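Local coordinates for protein alkaline phosphatase (Thermus thermophilus, PDB 7KWD) that probably hydrolyses phosphate monoesters at alkaline pH, using two zinc ions and one magnesium ion, and works as a homodimer, at residues Tyr86-Tyr91 with Lys107-Gly112; His116-Pro121 with Pro475-Glu480; Glu350-Val355 with Arg370-Val375. All coordinates share one frame; numbering follows the deposited sequence.

Contact 1 of 3, residues Tyr86-Tyr91 with Lys107-Gly112; sequences YSLTSY and KTVNGG
K107 reaches across to the loop 86-91 and places its ammonium group where two partners meet. K107 NZ donates to the carbonyl O of Y86 at 2.7 Å, tilted only 16° from the carbonyl plane, and also stands over one face of the Y86 ring, 4.0 Å from the centroid, in a cation-pi contact. A bend at chi2 (-85°) turns the lysine chain back toward the tyrosine; beyond it the chain is extended, which carries NZ far enough to serve both carbonyl and ring. D456 gives the same NZ a salt bridge and N457 a hydrogen bond. Replacing K107 by an alanine is likely to leave the D456 carboxylate without this counter-charge, and the carbonyl O and ring face of Y86 without their cation. L88 N donates to T108 O at 3.1 Å, from above the carbonyl plane, while L88 CB rests 3.9 Å from K107 CB, an apolar spot that suits leucine. Y86, K107 and L88 form the looser, partly exposed side.

The tighter part is the buried cluster of S87, T89 and N110. S87 OG lies 2.8 Å from N110 OD1, a hydrogen bond whose proton could instead go to S90 O. The same OG accepts from a water that takes the backbone N-H of N110 and bonds to T89 OG1, so small hydroxyl side chains suit this corner. The N110 side chain is about 7 Å from that of the zinc ligand H433 and about 9 Å from that of S95, the predicted phosphoserine nucleophile, which puts the contact close to the active site.

It also borders the subunit interface: N110 ND2 is hydrogen-bonded to S331 O of the second subunit, whose L333 packs on V109 and N110. The two loops flank helix 95-104, following strand 80-84 and leading toward helix 125-131; A97 of helix 95-104 packs against S87, T108 and N110, and helix 479-487 covers L88, T89 and V109 through A482.

Contact 2 of 3, residues His116-Pro121 with Pro475-Glu480; sequences HADGTP and PVMSEE
M477 lays its side chain against H116, with M477 CB over the centre of the H116 imidazole face, 4.0 Å from the centroid and 7° off the ring normal, a well-centred CH-pi contact. The methionine starts out extended, CG anti to the backbone N and the next torsion also anti, then bends at chi3 (-48°). That last turn brings M477 CE to 3.5 Å from H116 CB and 3.6 Å from D118 CG, so the unbranched thioether chain, free to make this late bend, runs from the ring face to the D118 carboxylate. M477 SD stays oblique to the ring and lies 4.4 Å from A117 CB.

The ring itself is fixed at its edge. With CG of H116 anti to its own carbonyl carbon, H116 NE2 points at P475 O, 2.8 Å away, with an N-H...O angle of 162°. The acceptor lies in the imidazole plane, although the donor sits above the carbonyl plane of P475. Histidine thus offers a flat face for M477 and an N-H for the backbone. T120 CG2 touches CG of the P475 ring.

Around the other end, D118 takes both the OG1 and the backbone N of T120 on OD1, from the same face of the carboxylate; the bond from T120 N to D118 OD1, at 2.8 Å, makes an Asx turn. G119, with positive phi, can follow without a side chain to obstruct it. A type I beta turn from H116 to G119, overlapping an Asx turn, thus packs against the extended residues that lead into helix 479-487, whose N-cap is S478.

Contact 3 of 3, residues Glu350-Val355 with Arg370-Val375; sequences EHMLRV and RAMKGV
The M352 and M372 side chains lie alongside one another, running opposite ways, where helix 349-356 packs against the C-terminal end of helix 362-373, a helix-helix contact within the alkaline phosphatase fold. No hydrogen bond crosses between the two segments; the interface is built from thioether and aliphatic atoms and the edge of one imidazole.

Along the second segment, the first residue to engage is M372, whose CG lies anti to the carbonyl carbon (chi1 -68°). This directs the chain toward the facing helix, and M372 SD settles 3.6 Å from M352 CG. The bend at chi3 turns the methyl M372 CE toward V355, 4.2 Å from V355 CG1 at the exposed end of the contact. An unbranched, pliable methionine suits this spot because one side chain can follow three residues, H351, M352 and V355, spread over about one turn of the facing helix.

K373 comes next and uses its aliphatic part here: K373 CG lies 3.7 Å from M352 SD. Its buried ammonium group turns elsewhere, to D282 in a salt bridge and to the carbonyl of A347, so the lysine covers the methionine and satisfies its charge at once. The chain then leaves helical geometry at G374, with a positive phi that glycine adopts easily.

On the facing helix, H351 meets M372 at the ring edge: M372 SD lies in the imidazole plane, 3.8 Å from H351 CD2.

Overall arrangement
From the N terminus, contact 1 comes first: it closes a short loop around helix 95-104, joining the chain after strand 80-84 to the chain after that helix. Contact 2 opens soon afterwards, at 116-121, and returns only near the C terminus at 475-480, closing a very long loop. Contact 3, which pairs helices 349-356 and 362-373, is nested inside that loop. Contacts 1 and 2 are in series yet touch, with centres 10 Å apart; T108 packs on H116, and helix 479-487 borders both. Contact 3 lies on the other side of the chain's centre from contact 2, with centres about 44 Å apart.

Contact 1 of 3, residues Tyr86-Tyr91 with Lys107-Gly112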
loop_
_atom_site.group_PDB
_atom_site.type_symbol
_atom_site.label_atom_id
_atom_site.label_comp_id
_atom_site.label_asym_id
_atom_site.label_seq_id
_atom_site.Cartn_x
_atom_site.Cartn_y
_atom_site.Cartn_z
ATOM N N TYR A 86 -6.050 10.488 6.674
ATOM C CA TYR A 86 -6.092 10.803 8.093
ATOM C C TYR A 86 -7.258 11.725 8.441
ATOM O O TYR A 86 -7.673 12.594 7.664
ATOM C CB TYR A 86 -4.781 11.413 8.556
ATOM C CG TYR A 86 -4.241 12.597 7.807
ATOM C CD1 TYR A 86 -4.620 13.893 8.133
ATOM C CD2 TYR A 86 -3.267 12.427 6.841
ATOM C CE1 TYR A 86 -4.066 14.992 7.465
ATOM C CE2 TYR A 86 -2.722 13.492 6.186
ATOM C CZ TYR A 86 -3.124 14.775 6.502
ATOM O OH TYR A 86 -2.565 15.835 5.845
ATOM N N SER A 87 -7.811 11.505 9.627
ATOM C CA SER A 87 -8.906 12.330 10.125
ATOM C C SER A 87 -8.322 13.462 10.979
ATOM O O SER A 87 -7.103 13.667 11.019
ATOM C CB SER A 87 -9.890 11.457 10.904
ATOM O OG SER A 87 -9.223 10.813 11.963
ATOM N N LEU A 88 -9.174 14.176 11.717
ATOM C CA LEU A 88 -8.739 15.426 12.349
ATOM C C LEU A 88 -7.725 15.193 13.474
ATOM O O LEU A 88 -6.788 15.993 13.637
ATOM C CB LEU A 88 -9.959 16.183 12.864
ATOM C CG LEU A 88 -9.740 17.559 13.498
ATOM C CD1 LEU A 88 -8.845 18.431 12.640
ATOM C CD2 LEU A 88 -11.116 18.181 13.701
ATOM N N THR A 89 -7.897 14.115 14.252
ATOM C CA THR A 89 -7.044 13.821 15.397
ATOM C C THR A 89 -6.344 12.465 15.324
ATOM O O THR A 89 -5.621 12.119 16.263
ATOM C CB THR A 89 -7.850 13.865 16.714
ATOM O OG1 THR A 89 -8.840 12.831 16.735
ATOM C CG2 THR A 89 -8.525 15.181 16.857
ATOM N N SER A 90 -6.485 11.718 14.225
ATOM C CA SER A 90 -5.895 10.389 14.135
ATOM C C SER A 90 -5.364 10.132 12.741
ATOM O O SER A 90 -6.088 10.313 11.757
ATOM C CB SER A 90 -6.915 9.301 14.446
ATOM O OG SER A 90 -6.367 8.036 14.144
ATOM N N TYR A 91 -4.136 9.651 12.657
ATOM C CA TYR A 91 -3.577 9.264 11.372
ATOM C C TYR A 91 -4.221 8.035 10.783
ATOM O O TYR A 91 -3.898 7.700 9.648
ATOM C CB TYR A 91 -2.088 9.062 11.519
ATOM C CG TYR A 91 -1.476 10.406 11.480
ATOM C CD1 TYR A 91 -1.329 11.022 10.289
ATOM C CD2 TYR A 91 -1.162 11.113 12.623
ATOM C CE1 TYR A 91 -0.844 12.220 10.195
ATOM C CE2 TYR A 91 -0.657 12.364 12.521
ATOM C CZ TYR A 91 -0.500 12.905 11.275
ATOM O OH TYR A 91 -0.007 14.183 10.997
ATOM N N LYS A 107 -12.009 17.967 7.697
ATOM C CA LYS A 107 -11.652 16.871 8.584
ATOM C C LYS A 107 -12.568 16.912 9.787
ATOM O O LYS A 107 -12.857 17.992 10.322
ATOM C CB LYS A 107 -10.209 16.985 9.052
ATOM C CG LYS A 107 -9.200 17.158 7.929
ATOM C CD LYS A 107 -8.811 15.804 7.370
ATOM C CE LYS A 107 -7.523 15.836 6.563
ATOM N NZ LYS A 107 -7.340 14.558 5.781
ATOM N N THR A 108 -13.044 15.739 10.193
ATOM C CA THR A 108 -13.852 15.580 11.399
ATOM C C THR A 108 -13.206 14.530 12.288
ATOM O O THR A 108 -12.235 13.864 11.920
ATOM C CB THR A 108 -15.299 15.183 11.074
ATOM O OG1 THR A 108 -15.309 13.910 10.406
ATOM C CG2 THR A 108 -15.907 16.214 10.162
ATOM N N VAL A 109 -13.717 14.457 13.494
ATOM C CA VAL A 109 -13.335 13.425 14.441
ATOM C C VAL A 109 -14.038 12.136 14.047
ATOM O O VAL A 109 -15.191 12.158 13.592
ATOM C CB VAL A 109 -13.709 13.877 15.854
ATOM C CG1 VAL A 109 -13.666 12.699 16.779
ATOM C CG2 VAL A 109 -12.764 15.026 16.289
ATOM N N ASN A 110 -13.346 11.004 14.215
ATOM C CA ASN A 110 -13.936 9.709 13.886
ATOM C C ASN A 110 -15.241 9.531 14.643
ATOM O O ASN A 110 -15.285 9.735 15.864
ATOM C CB ASN A 110 -12.967 8.565 14.248
ATOM C CG ASN A 110 -11.680 8.575 13.397
ATOM O OD1 ASN A 110 -11.569 9.326 12.422
ATOM N ND2 ASN A 110 -10.701 7.731 13.776
ATOM N N GLY A 111 -16.314 9.179 13.928
ATOM C CA GLY A 111 -17.532 8.816 14.641
ATOM C C GLY A 111 -18.859 9.426 14.243
ATOM O O GLY A 111 -19.866 8.714 14.144
ATOM N N GLY A 112 -18.903 10.733 14.057
ATOM C CA GLY A 112 -20.122 11.374 13.621
ATOM C C GLY A 112 -20.256 11.485 12.099
ATOM O O GLY A 112 -19.279 11.434 11.351
HETATM O O HOH W 1 -10.283 11.913 14.567
#

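Contact 2 of 3, residues His116-Pro121 with Pro475-Glu480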
loop_
_atom_site.group_PDB
_atom_site.type_symbol
_atom_site.label_atom_id
_atom_site.label_comp_id
_atom_site.label_asym_id
_atom_site.label_seq_id
_atom_site.Cartn_x
_atom_site.Cartn_y
_atom_site.Cartn_z
ATOM N N HIS A 116 -19.269 17.894 13.438
ATOM C CA HIS A 116 -18.024 18.013 14.166
ATOM C C HIS A 116 -18.179 17.458 15.574
ATOM O O HIS A 116 -19.279 17.272 16.062
ATOM C CB HIS A 116 -17.566 19.474 14.221
ATOM C CG HIS A 116 -16.805 19.893 13.010
ATOM N ND1 HIS A 116 -15.810 19.112 12.459
ATOM C CD2 HIS A 116 -16.896 20.995 12.233
ATOM C CE1 HIS A 116 -15.335 19.708 11.385
ATOM N NE2 HIS A 116 -15.966 20.860 11.234
ATOM N N ALA A 117 -17.051 17.241 16.251
ATOM C CA ALA A 117 -17.108 16.630 17.577
ATOM C C ALA A 117 -17.897 17.469 18.581
ATOM O O ALA A 117 -18.264 16.964 19.645
ATOM C CB ALA A 117 -15.695 16.409 18.125
ATOM N N ASP A 118 -18.132 18.741 18.290
ATOM C CA ASP A 118 -18.871 19.610 19.186
ATOM C C ASP A 118 -20.334 19.687 18.802
ATOM O O ASP A 118 -21.068 20.482 19.376
ATOM C CB ASP A 118 -18.264 21.023 19.196
ATOM C CG ASP A 118 -18.403 21.726 17.861
ATOM O OD1 ASP A 118 -18.950 21.110 16.910
ATOM O OD2 ASP A 118 -17.976 22.903 17.745
ATOM N N GLY A 119 -20.760 18.924 17.796
ATOM C CA GLY A 119 -22.136 18.962 17.358
ATOM C C GLY A 119 -22.439 19.908 16.226
ATOM O O GLY A 119 -23.546 19.866 15.688
ATOM N N THR A 120 -21.501 20.747 15.817
ATOM C CA THR A 120 -21.731 21.619 14.670
ATOM C C THR A 120 -22.146 20.802 13.455
ATOM O O THR A 120 -21.395 19.919 13.030
ATOM C CB THR A 120 -20.465 22.398 14.330
ATOM O OG1 THR A 120 -19.986 23.048 15.511
ATOM C CG2 THR A 120 -20.761 23.393 13.259
ATOM N N PRO A 121 -23.329 21.006 12.890
ATOM C CA PRO A 121 -23.713 20.227 11.719
ATOM C C PRO A 121 -23.018 20.750 10.476
ATOM O O PRO A 121 -22.729 21.942 10.342
ATOM C CB PRO A 121 -25.238 20.416 11.627
ATOM C CG PRO A 121 -25.480 21.711 12.270
ATOM C CD PRO A 121 -24.489 21.747 13.441
ATOM N N PRO A 475 -17.904 24.574 7.934
ATOM C CA PRO A 475 -16.950 25.049 8.937
ATOM C C PRO A 475 -15.883 24.026 9.280
ATOM O O PRO A 475 -16.063 22.807 9.162
ATOM C CB PRO A 475 -17.835 25.366 10.155
ATOM C CG PRO A 475 -19.086 24.502 9.955
ATOM C CD PRO A 475 -19.273 24.450 8.453
ATOM N N VAL A 476 -14.773 24.560 9.736
ATOM C CA VAL A 476 -13.569 23.836 10.089
ATOM C C VAL A 476 -13.407 23.815 11.599
ATOM O O VAL A 476 -13.877 24.704 12.307
ATOM C CB VAL A 476 -12.389 24.545 9.394
ATOM C CG1 VAL A 476 -11.070 24.099 9.985
ATOM C CG2 VAL A 476 -12.437 24.320 7.859
ATOM N N MET A 477 -12.730 22.780 12.087
ATOM C CA MET A 477 -12.283 22.656 13.471
ATOM C C MET A 477 -10.813 22.277 13.403
ATOM O O MET A 477 -10.414 21.483 12.544
ATOM C CB MET A 477 -13.100 21.593 14.250
ATOM C CG MET A 477 -12.539 21.123 15.612
ATOM S SD MET A 477 -13.641 19.952 16.509
ATOM C CE MET A 477 -15.214 20.810 16.393
ATOM N N SER A 478 -10.011 22.858 14.292
ATOM C CA SER A 478 -8.592 22.551 14.350
ATOM C C SER A 478 -8.378 21.271 15.139
ATOM O O SER A 478 -9.226 20.840 15.929
ATOM C CB SER A 478 -7.810 23.685 15.012
ATOM O OG SER A 478 -8.009 23.653 16.413
ATOM N N GLU A 479 -7.224 20.650 14.899
ATOM C CA GLU A 479 -6.875 19.440 15.625
ATOM C C GLU A 479 -6.858 19.688 17.128
ATOM O O GLU A 479 -7.360 18.866 17.919
ATOM C CB GLU A 479 -5.513 18.943 15.144
ATOM C CG GLU A 479 -5.025 17.694 15.866
ATOM C CD GLU A 479 -3.690 17.192 15.308
ATOM O OE1 GLU A 479 -3.118 17.886 14.443
ATOM O OE2 GLU A 479 -3.213 16.127 15.752
ATOM N N GLU A 480 -6.262 20.809 17.543
ATOM C CA GLU A 480 -6.191 21.123 18.967
ATOM C C GLU A 480 -7.584 21.374 19.530
ATOM O O GLU A 480 -7.906 20.911 20.629
ATOM C CB GLU A 480 -5.253 22.321 19.209
ATOM C CG GLU A 480 -3.747 22.042 18.999
ATOM C CD GLU A 480 -3.124 21.069 20.038
ATOM O OE1 GLU A 480 -3.363 21.231 21.270
ATOM O OE2 GLU A 480 -2.385 20.134 19.615
#

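Contact 3 of 3, residues Glu350-Val355 with Arg370-Val375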
loop_
_atom_site.group_PDB
_atom_site.type_symbol
_atom_site.label_atom_id
_atom_site.label_comp_id
_atom_site.label_asym_id
_atom_site.label_seq_id
_atom_site.Cartn_x
_atom_site.Cartn_y
_atom_site.Cartn_z
ATOM N N GLU A 350 -17.109 -15.317 7.764
ATOM C CA GLU A 350 -18.380 -14.920 8.368
ATOM C C GLU A 350 -19.417 -16.005 8.195
ATOM O O GLU A 350 -20.197 -16.294 9.111
ATOM C CB GLU A 350 -18.858 -13.612 7.736
ATOM C CG GLU A 350 -20.305 -13.230 8.025
ATOM C CD GLU A 350 -20.696 -11.900 7.367
ATOM O OE1 GLU A 350 -21.372 -11.922 6.314
ATOM O OE2 GLU A 350 -20.313 -10.834 7.897
ATOM N N HIS A 351 -19.436 -16.614 7.015
ATOM C CA HIS A 351 -20.383 -17.690 6.753
ATOM C C HIS A 351 -19.972 -18.954 7.484
ATOM O O HIS A 351 -20.802 -19.595 8.137
ATOM C CB HIS A 351 -20.458 -17.903 5.264
ATOM C CG HIS A 351 -21.419 -18.953 4.845
ATOM N ND1 HIS A 351 -22.745 -18.684 4.599
ATOM C CD2 HIS A 351 -21.240 -20.268 4.589
ATOM C CE1 HIS A 351 -23.340 -19.790 4.202
ATOM N NE2 HIS A 351 -22.448 -20.764 4.182
ATOM N N MET A 352 -18.682 -19.290 7.442
ATOM C CA MET A 352 -18.172 -20.386 8.251
ATOM C C MET A 352 -18.610 -20.238 9.701
ATOM O O MET A 352 -19.182 -21.162 10.280
ATOM C CB MET A 352 -16.646 -20.455 8.142
ATOM C CG MET A 352 -16.168 -20.888 6.732
ATOM S SD MET A 352 -14.379 -20.693 6.414
ATOM C CE MET A 352 -13.754 -21.851 7.712
ATOM N N LEU A 353 -18.364 -19.072 10.304
ATOM C CA LEU A 353 -18.748 -18.875 11.697
ATOM C C LEU A 353 -20.246 -19.103 11.876
ATOM O O LEU A 353 -20.689 -19.722 12.848
ATOM C CB LEU A 353 -18.368 -17.478 12.146
ATOM C CG LEU A 353 -17.146 -17.251 13.024
ATOM C CD1 LEU A 353 -16.248 -18.459 13.156
ATOM C CD2 LEU A 353 -16.319 -16.049 12.517
ATOM N N ARG A 354 -21.045 -18.623 10.937
ATOM C CA ARG A 354 -22.483 -18.841 11.016
ATOM C C ARG A 354 -22.795 -20.333 10.994
ATOM O O ARG A 354 -23.541 -20.836 11.833
ATOM C CB ARG A 354 -23.128 -18.083 9.865
ATOM C CG ARG A 354 -24.595 -17.876 9.899
ATOM C CD ARG A 354 -24.972 -17.084 8.643
ATOM N NE ARG A 354 -24.467 -15.706 8.687
ATOM C CZ ARG A 354 -23.944 -15.023 7.657
ATOM N NH1 ARG A 354 -23.809 -15.566 6.431
ATOM N NH2 ARG A 354 -23.551 -13.766 7.869
ATOM N N VAL A 355 -22.168 -21.065 10.075
ATOM C CA VAL A 355 -22.385 -22.501 9.943
ATOM C C VAL A 355 -21.978 -23.239 11.212
ATOM O O VAL A 355 -22.637 -24.192 11.643
ATOM C CB VAL A 355 -21.585 -23.039 8.737
ATOM C CG1 VAL A 355 -21.280 -24.511 8.960
ATOM C CG2 VAL A 355 -22.300 -22.793 7.454
ATOM N N ARG A 370 -11.920 -27.327 5.411
ATOM C CA ARG A 370 -11.775 -28.183 4.240
ATOM C C ARG A 370 -12.778 -27.796 3.165
ATOM O O ARG A 370 -12.420 -27.592 2.001
ATOM C CB ARG A 370 -11.966 -29.652 4.641
ATOM C CG ARG A 370 -11.382 -30.713 3.674
ATOM C CD ARG A 370 -12.067 -32.099 3.839
ATOM N NE ARG A 370 -13.518 -32.008 3.650
ATOM C CZ ARG A 370 -14.098 -31.769 2.475
ATOM N NH1 ARG A 370 -13.347 -31.633 1.397
ATOM N NH2 ARG A 370 -15.421 -31.662 2.369
ATOM N N ALA A 371 -14.042 -27.695 3.528
ATOM C CA ALA A 371 -15.059 -27.509 2.512
ATOM C C ALA A 371 -15.097 -26.092 1.954
ATOM O O ALA A 371 -15.372 -25.911 0.770
ATOM C CB ALA A 371 -16.422 -27.872 3.096
ATOM N N MET A 372 -14.799 -25.086 2.762
ATOM C CA MET A 372 -15.012 -23.711 2.348
ATOM C C MET A 372 -13.735 -22.935 2.081
ATOM O O MET A 372 -13.793 -21.940 1.352
ATOM C CB MET A 372 -15.876 -23.003 3.404
ATOM C CG MET A 372 -17.317 -23.571 3.431
ATOM S SD MET A 372 -18.420 -22.870 4.692
ATOM C CE MET A 372 -18.387 -24.179 5.930
ATOM N N LYS A 373 -12.586 -23.392 2.590
ATOM C CA LYS A 373 -11.303 -22.790 2.258
ATOM C C LYS A 373 -10.337 -23.696 1.495
ATOM O O LYS A 373 -9.307 -23.200 1.042
ATOM C CB LYS A 373 -10.609 -22.305 3.544
ATOM C CG LYS A 373 -11.374 -21.154 4.236
ATOM C CD LYS A 373 -11.477 -19.925 3.323
ATOM C CE LYS A 373 -11.909 -18.661 4.105
ATOM N NZ LYS A 373 -12.519 -17.660 3.166
ATOM N N GLY A 374 -10.647 -24.979 1.308
ATOM C CA GLY A 374 -9.705 -25.893 0.701
ATOM C C GLY A 374 -8.461 -26.141 1.538
ATOM O O GLY A 374 -7.385 -26.381 0.990
ATOM N N VAL A 375 -8.586 -26.072 2.857
ATOM C CA VAL A 375 -7.463 -26.113 3.786
ATOM C C VAL A 375 -7.642 -27.321 4.702
ATOM O O VAL A 375 -8.760 -27.605 5.148
ATOM C CB VAL A 375 -7.382 -24.813 4.625
ATOM C CG1 VAL A 375 -6.530 -24.992 5.895
ATOM C CG2 VAL A 375 -6.828 -23.664 3.785
#